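Protein disulfide-isomerase A4 (Rattus norvegicus, PDB 3EC3) catalyses the rearrangement of disulfide bonds in proteins in the endoplasmic reticulum, this chain being its noncatalytic fragment of two thioredoxin-like domains. Local coordinates at residues Y44-N49 / T101-I106; K132-V137 / P167-A172; A197-E202 / E221-F226. The protein carries 1 engineered substitution. One frame throughout, in Å; residues are numbered along the deposited sequence.

Interaction 1. Residues Y44-N49 / T101-I106; sequences YQDAAN and TEASAI
Ala47 and Ile106 form the tight part of this helix-helix contact: the Ala47 methyl CB presses on the branch methyl CG2 of Ile106 at 3.4 Å, closer than ordinary van der Waals spacing. That branch stands anti to its own backbone N, which leaves CG1 beside the N (chi1 -63°), and the chain, extended to CD1, ends 3.9 Å from Tyr44 N. CG2 of Ile106 also comes near the edge of the Tyr44 ring, 4.4 Å from CD2, close to the ring plane. CB of Tyr44 points away from helix 103-113, and the far end of the ring reaches strand 57-60, where Tyr44 OH is hydrogen-bonded to His58 O.

In the first thioredoxin-like domain of the fragment, helices 39-51 and 103-113 meet here through alanines, whose small size is consistent with the close approach: the CA atoms of Ala47 and Ala103 are 5.1 Å apart. The carbonyl Ala103 O faces Ala47 CB at 3.8 Å.

Toward solvent the fit is looser. Exposed Asp46, with CG anti to the backbone N (chi1 -168°), only brushes the other helix, CG to Ala103 CB at 4.1 Å. The turn before that helix is held from outside the segments, Thr101 O accepting a hydrogen bond from Gln43 NE2.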
# COMPACT_ATOMS: atom_id res chain seq x y z
N TYR A 44 9.48 17.92 9.12
CA TYR A 44 9.48 16.56 8.53
C TYR A 44 10.19 15.55 9.44
O TYR A 44 9.65 14.48 9.72
CB TYR A 44 10.12 16.62 7.13
CG TYR A 44 10.29 15.25 6.47
CD1 TYR A 44 11.56 14.72 6.23
CD2 TYR A 44 9.18 14.52 6.06
CE1 TYR A 44 11.71 13.47 5.62
CE2 TYR A 44 9.31 13.28 5.46
CZ TYR A 44 10.59 12.76 5.25
OH TYR A 44 10.71 11.53 4.61
N GLN A 45 11.39 15.92 9.94
CA GLN A 45 12.16 15.03 10.83
C GLN A 45 11.39 14.75 12.13
O GLN A 45 11.51 13.66 12.67
CB GLN A 45 13.59 15.56 11.14
CG GLN A 45 14.70 15.32 10.01
CD GLN A 45 15.25 13.85 9.89
OE1 GLN A 45 14.58 12.89 10.30
NE2 GLN A 45 16.46 13.68 9.31
N ASP A 46 10.65 15.74 12.63
CA ASP A 46 9.78 15.59 13.83
C ASP A 46 8.67 14.54 13.58
O ASP A 46 8.50 13.61 14.38
CB ASP A 46 9.18 16.94 14.18
CG ASP A 46 8.50 16.99 15.54
OD1 ASP A 46 7.94 15.97 16.00
OD2 ASP A 46 8.51 18.09 16.13
N ALA A 47 7.95 14.71 12.48
CA ALA A 47 6.97 13.72 12.02
C ALA A 47 7.55 12.31 11.82
O ALA A 47 6.93 11.29 12.19
CB ALA A 47 6.33 14.19 10.72
N ALA A 48 8.71 12.24 11.17
CA ALA A 48 9.38 10.98 10.88
C ALA A 48 9.78 10.26 12.17
O ALA A 48 9.64 9.04 12.30
CB ALA A 48 10.60 11.25 10.03
N ASN A 49 10.28 11.02 13.14
CA ASN A 49 10.70 10.45 14.41
C ASN A 49 9.55 9.72 15.09
O ASN A 49 9.71 8.60 15.57
CB ASN A 49 11.27 11.52 15.36
CG ASN A 49 11.61 10.93 16.70
OD1 ASN A 49 12.45 10.02 16.78
ND2 ASN A 49 10.91 11.36 17.74
N THR A 101 3.94 24.33 8.85
CA THR A 101 3.25 23.05 8.76
C THR A 101 3.31 22.24 10.06
O THR A 101 4.38 21.95 10.55
CB THR A 101 3.82 22.20 7.58
OG1 THR A 101 3.93 23.01 6.40
CG2 THR A 101 2.91 21.02 7.28
N GLU A 102 2.16 21.88 10.60
CA GLU A 102 2.11 21.08 11.82
C GLU A 102 2.67 19.69 11.58
O GLU A 102 2.35 19.07 10.54
CB GLU A 102 0.67 20.98 12.32
CG GLU A 102 0.16 22.25 12.97
CD GLU A 102 -1.02 22.01 13.89
OE1 GLU A 102 -1.90 22.90 13.98
OE2 GLU A 102 -1.09 20.92 14.52
N ALA A 103 3.46 19.17 12.52
CA ALA A 103 4.04 17.82 12.37
C ALA A 103 2.94 16.79 12.31
O ALA A 103 3.04 15.80 11.59
CB ALA A 103 5.02 17.51 13.48
N SER A 104 1.87 17.04 13.07
CA SER A 104 0.70 16.16 13.05
C SER A 104 0.05 16.06 11.66
O SER A 104 -0.44 15.01 11.31
CB SER A 104 -0.33 16.61 14.10
OG SER A 104 -0.76 17.94 13.83
N ALA A 105 0.05 17.14 10.88
CA ALA A 105 -0.49 17.09 9.51
C ALA A 105 0.41 16.24 8.60
O ALA A 105 -0.06 15.56 7.72
CB ALA A 105 -0.58 18.49 8.93
N ILE A 106 1.72 16.35 8.80
CA ILE A 106 2.67 15.53 8.03
C ILE A 106 2.43 14.07 8.34
O ILE A 106 2.30 13.26 7.44
CB ILE A 106 4.12 15.94 8.31
CG1 ILE A 106 4.34 17.38 7.85
CG2 ILE A 106 5.13 14.97 7.61
CD1 ILE A 106 5.72 17.96 8.24

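Interaction 2. Residues K132-V137 / P167-A172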
# COMPACT_ATOMS: atom_id res chain seq x y z
N LYS A 132 -6.36 -1.65 9.02
CA LYS A 132 -7.65 -0.98 8.79
C LYS A 132 -8.69 -2.00 8.32
O LYS A 132 -8.36 -2.93 7.60
CB LYS A 132 -7.52 0.19 7.80
CG LYS A 132 -8.76 1.12 7.85
CD LYS A 132 -8.55 2.45 7.13
CE LYS A 132 -9.78 3.35 7.35
NZ LYS A 132 -9.61 4.65 6.62
N ARG A 133 -9.94 -1.81 8.75
CA ARG A 133 -11.07 -2.67 8.35
C ARG A 133 -12.26 -1.78 7.92
O ARG A 133 -12.40 -0.63 8.39
CB ARG A 133 -11.52 -3.60 9.50
CG ARG A 133 -10.45 -4.46 10.11
CD ARG A 133 -10.30 -5.76 9.35
NE ARG A 133 -9.22 -6.60 9.87
CZ ARG A 133 -7.93 -6.43 9.61
NH1 ARG A 133 -7.51 -5.45 8.83
NH2 ARG A 133 -7.04 -7.27 10.13
N PRO A 134 -13.12 -2.32 7.03
CA PRO A 134 -13.01 -3.64 6.36
C PRO A 134 -11.83 -3.80 5.37
O PRO A 134 -11.44 -2.85 4.70
CB PRO A 134 -14.34 -3.77 5.61
CG PRO A 134 -15.28 -2.79 6.28
CD PRO A 134 -14.36 -1.63 6.66
N LEU A 135 -11.32 -5.02 5.27
CA LEU A 135 -10.19 -5.34 4.39
C LEU A 135 -10.60 -6.48 3.46
O LEU A 135 -11.04 -7.56 3.92
CB LEU A 135 -8.98 -5.76 5.22
CG LEU A 135 -7.82 -6.42 4.47
CD1 LEU A 135 -7.12 -5.45 3.51
CD2 LEU A 135 -6.84 -6.97 5.52
N VAL A 136 -10.48 -6.24 2.15
CA VAL A 136 -10.80 -7.25 1.15
C VAL A 136 -9.47 -7.91 0.78
O VAL A 136 -8.58 -7.22 0.36
CB VAL A 136 -11.50 -6.64 -0.09
CG1 VAL A 136 -11.82 -7.74 -1.17
CG2 VAL A 136 -12.77 -5.88 0.31
N VAL A 137 -9.33 -9.22 0.98
CA VAL A 137 -8.09 -9.94 0.64
C VAL A 137 -8.29 -10.91 -0.52
O VAL A 137 -9.22 -11.71 -0.49
CB VAL A 137 -7.54 -10.74 1.83
CG1 VAL A 137 -6.13 -11.36 1.43
CG2 VAL A 137 -7.41 -9.83 3.08
N PRO A 167 -13.58 2.85 -2.48
CA PRO A 167 -12.51 3.46 -1.71
C PRO A 167 -12.71 3.34 -0.20
O PRO A 167 -11.78 3.57 0.57
CB PRO A 167 -12.56 4.92 -2.15
CG PRO A 167 -14.02 5.14 -2.60
CD PRO A 167 -14.29 3.85 -3.32
N GLU A 168 -13.94 3.01 0.21
CA GLU A 168 -14.27 2.88 1.62
C GLU A 168 -13.72 1.58 2.26
O GLU A 168 -13.70 1.44 3.51
CB GLU A 168 -15.79 2.92 1.79
CG GLU A 168 -16.50 1.72 1.13
CD GLU A 168 -16.99 2.02 -0.29
OE1 GLU A 168 -16.42 2.92 -0.96
OE2 GLU A 168 -17.96 1.37 -0.72
N TYR A 169 -13.24 0.65 1.41
CA TYR A 169 -12.59 -0.57 1.90
C TYR A 169 -11.13 -0.60 1.43
O TYR A 169 -10.82 -0.02 0.39
CB TYR A 169 -13.30 -1.83 1.36
CG TYR A 169 -14.80 -1.81 1.60
CD1 TYR A 169 -15.32 -1.35 2.82
CD2 TYR A 169 -15.70 -2.27 0.63
CE1 TYR A 169 -16.72 -1.33 3.08
CE2 TYR A 169 -17.10 -2.26 0.87
CZ TYR A 169 -17.59 -1.79 2.08
OH TYR A 169 -18.95 -1.78 2.30
N THR A 170 -10.28 -1.27 2.19
CA THR A 170 -8.86 -1.52 1.81
C THR A 170 -8.83 -2.88 1.08
O THR A 170 -9.53 -3.80 1.48
CB THR A 170 -7.99 -1.56 3.05
OG1 THR A 170 -8.22 -0.37 3.85
CG2 THR A 170 -6.50 -1.70 2.69
N PHE A 171 -8.09 -2.96 -0.04
CA PHE A 171 -7.97 -4.22 -0.81
C PHE A 171 -6.50 -4.58 -0.82
O PHE A 171 -5.62 -3.68 -0.83
CB PHE A 171 -8.41 -4.02 -2.25
CG PHE A 171 -9.92 -3.83 -2.46
CD1 PHE A 171 -10.58 -2.69 -2.05
CD2 PHE A 171 -10.65 -4.80 -3.15
CE1 PHE A 171 -11.95 -2.52 -2.29
CE2 PHE A 171 -12.03 -4.65 -3.39
CZ PHE A 171 -12.68 -3.51 -2.96
N ALA A 172 -6.21 -5.87 -0.78
CA ALA A 172 -4.82 -6.34 -0.85
C ALA A 172 -4.79 -7.69 -1.53
O ALA A 172 -5.79 -8.46 -1.44
CB ALA A 172 -4.21 -6.44 0.55
O HOH W 1 -10.31 -0.45 5.43
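Pro134 and Thr170 open a short run of parallel strand pairing, in which Leu135, Val136 and Val137 lie level with Thr170, Phe171 and Ala172. Three backbone hydrogen bonds tie the strands: Thr170 N to Pro134 O (3.2 Å), Val136 N to Thr170 O (2.7 Å, nearly straight at 175°) and Ala172 N to Val136 O (3.0 Å). Val136 thus uses both its N-H and its carbonyl on strand 170-175, bonding to the residues on either side of Phe171.

One water adds to the polar end. It donates to Pro134 O at 2.8 Å and lies 2.6 Å from Thr170 OG1, whose position beside its own backbone N (chi1 -52°) brings the hydroxyl to the water; Pro134 O therefore takes two bonds.

Apolar contacts form on both faces of the strand pair. Val136 lies alongside Phe171, pointing the same way, and sets CB over the ring face in a CH-pi contact 4.0 Å from the Phe171 centroid. With an alanine in place of Phe171, Val136 would probably lose this cover and a gap would open toward helix 149-163. Just before the two strands begin, Pro134, which follows a cis peptide, meets the Tyr169 ring obliquely, CG to CD1 at 3.7 Å. On the face opposite Val136 and Phe171, Leu135 CD1 touches Thr170 CG2 at 3.9 Å.

Helix 149-163 links these strands, making a beta-alpha-beta unit whose strands are neighbours in the thioredoxin-like sheet, with 135-140 as the middle strand.

Interaction 3. Residues A197-E202 / E221-F226; sequences AAILDE and EFVMAF
Ile199 lodges between two phenylalanines of helix 216-227, CG1 and CD1 on Phe222 and CG2 over Phe226. Its CG1 lies beside the backbone N (chi1 -60°) and the chain is extended beyond it, which carries CD1 in among the helix side chains while CG2 faces the other way along the strand. CG1 touches Phe222 CE1 at 3.5 Å, and CD1 sits over the rim of one face of that ring, 4.2 Å from the Phe222 centroid. CG2 instead stands almost squarely over the centre of the Phe226 ring, 3.8 Å from its centroid. The same CD1 also meets Phe226 CB at 3.4 Å, a close contact at the root of the ring.

Strand 196-200 here belongs to the sheet of the second thioredoxin-like domain, and the last helix packs on that sheet; the axes of segments 197-200 and 221-226 approach to 9.7 Å, their N-to-C directions 25° apart.

Both phenylalanines hold CG anti to the backbone N (chi1 168° for Phe226), which sends their rings from successive turns toward the strand. Phe222 comes in edge-on to the strand backbone, with Ala198 C near the ring plane, and CE1 reaches Ala197 CB at 4.1 Å. The edge of Phe226 meets Asp201 CB, 3.9 Å from CE2. Asp201 turns its carboxylate elsewhere: OD1 accepts hydrogen bonds from Ser203 N and Lys205 N in the turn toward strand 206-208.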
# COMPACT_ATOMS: atom_id res chain seq x y z
N ALA A 197 -11.04 -15.31 -2.37
CA ALA A 197 -11.19 -13.98 -1.75
C ALA A 197 -11.94 -14.04 -0.43
O ALA A 197 -12.83 -14.88 -0.25
CB ALA A 197 -11.86 -13.00 -2.72
N ALA A 198 -11.55 -13.16 0.49
CA ALA A 198 -12.23 -13.00 1.77
C ALA A 198 -12.37 -11.52 2.15
O ALA A 198 -11.66 -10.64 1.63
CB ALA A 198 -11.51 -13.81 2.87
N ILE A 199 -13.29 -11.25 3.07
CA ILE A 199 -13.39 -9.95 3.68
C ILE A 199 -13.23 -10.08 5.19
O ILE A 199 -13.92 -10.88 5.82
CB ILE A 199 -14.74 -9.26 3.34
CG1 ILE A 199 -14.87 -9.09 1.82
CG2 ILE A 199 -14.86 -7.91 4.13
CD1 ILE A 199 -16.08 -8.40 1.32
N LEU A 200 -12.35 -9.27 5.77
CA LEU A 200 -12.28 -9.13 7.23
C LEU A 200 -13.03 -7.85 7.66
O LEU A 200 -12.70 -6.75 7.18
CB LEU A 200 -10.81 -9.07 7.70
CG LEU A 200 -9.71 -9.94 7.08
CD1 LEU A 200 -8.47 -9.99 7.98
CD2 LEU A 200 -10.19 -11.35 6.76
N ASP A 201 -14.02 -7.96 8.55
CA ASP A 201 -14.75 -6.76 8.98
C ASP A 201 -14.27 -6.15 10.29
O ASP A 201 -13.41 -6.71 10.99
CB ASP A 201 -16.28 -6.94 8.97
CG ASP A 201 -16.80 -7.68 10.19
OD1 ASP A 201 -15.99 -8.06 11.07
OD2 ASP A 201 -18.03 -7.89 10.27
N GLU A 202 -14.88 -5.01 10.63
CA GLU A 202 -14.47 -4.17 11.74
C GLU A 202 -14.73 -4.85 13.08
O GLU A 202 -14.16 -4.45 14.09
CB GLU A 202 -15.27 -2.88 11.68
CG GLU A 202 -14.43 -1.63 11.59
CD GLU A 202 -15.01 -0.61 10.61
OE1 GLU A 202 -15.92 -0.96 9.83
OE2 GLU A 202 -14.54 0.54 10.63
N GLU A 221 -19.30 -8.56 -6.94
CA GLU A 221 -20.55 -9.11 -6.37
C GLU A 221 -20.41 -9.48 -4.89
O GLU A 221 -21.31 -9.21 -4.10
CB GLU A 221 -20.99 -10.31 -7.20
CG GLU A 221 -21.27 -9.95 -8.65
CD GLU A 221 -21.78 -11.12 -9.52
OE1 GLU A 221 -21.42 -12.30 -9.28
OE2 GLU A 221 -22.52 -10.84 -10.48
N PHE A 222 -19.29 -10.09 -4.55
CA PHE A 222 -18.92 -10.48 -3.19
C PHE A 222 -18.80 -9.28 -2.25
O PHE A 222 -19.39 -9.28 -1.15
CB PHE A 222 -17.60 -11.28 -3.27
CG PHE A 222 -17.00 -11.68 -1.94
CD1 PHE A 222 -15.67 -11.32 -1.65
CD2 PHE A 222 -17.71 -12.45 -1.02
CE1 PHE A 222 -15.07 -11.70 -0.45
CE2 PHE A 222 -17.12 -12.83 0.19
CZ PHE A 222 -15.80 -12.46 0.48
N VAL A 223 -18.06 -8.25 -2.68
CA VAL A 223 -17.96 -6.98 -1.94
C VAL A 223 -19.32 -6.25 -1.82
O VAL A 223 -19.65 -5.72 -0.75
CB VAL A 223 -16.88 -6.05 -2.59
CG1 VAL A 223 -16.87 -4.66 -1.96
CG2 VAL A 223 -15.46 -6.72 -2.49
N MSE A 224 -20.09 -6.22 -2.90
CA MSE A 224 -21.43 -5.62 -2.87
C MSE A 224 -22.33 -6.36 -1.87
O MSE A 224 -23.05 -5.73 -1.08
CB MSE A 224 -22.07 -5.60 -4.26
CG MSE A 224 -21.81 -4.34 -5.07
SE MSE A 224 -22.53 -2.74 -4.16
CE MSE A 224 -22.01 -1.29 -5.40
N ALA A 225 -22.27 -7.69 -1.90
CA ALA A 225 -23.12 -8.50 -1.01
C ALA A 225 -22.71 -8.25 0.44
O ALA A 225 -23.58 -8.14 1.34
CB ALA A 225 -23.04 -9.97 -1.37
N PHE A 226 -21.40 -8.10 0.66
CA PHE A 226 -20.86 -7.71 1.96
C PHE A 226 -21.42 -6.37 2.43
O PHE A 226 -21.88 -6.26 3.56
CB PHE A 226 -19.33 -7.63 1.94
CG PHE A 226 -18.75 -6.94 3.18
CD1 PHE A 226 -18.33 -5.61 3.13
CD2 PHE A 226 -18.67 -7.63 4.39
CE1 PHE A 226 -17.82 -4.99 4.27
CE2 PHE A 226 -18.17 -7.01 5.55
CZ PHE A 226 -17.74 -5.70 5.49

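Overall arrangement
Interactions 2 and 3 are built on one sheet, their centres about 9 Å apart. Strands 135-140 and 196-200 are antiparallel neighbours in it, joined by probable hydrogen bonds from Val137 N to Ala198 O and from Leu200 N to Leu135 O, both 2.8 Å. Val223 touches Val136, and the Phe226 and Tyr169 rings meet edge-to-face, so the helix of interaction 3 also covers the Val136 face of interaction 2. Interaction 1 belongs to the other thioredoxin-like domain: its nearest atoms are about 15 Å from interaction 2 and about 20 Å from interaction 3. Both domains have strand order 1-3-2-4-5. All three are structural contacts within noncatalytic domains: helix packing, strand pairing and helix-on-sheet packing.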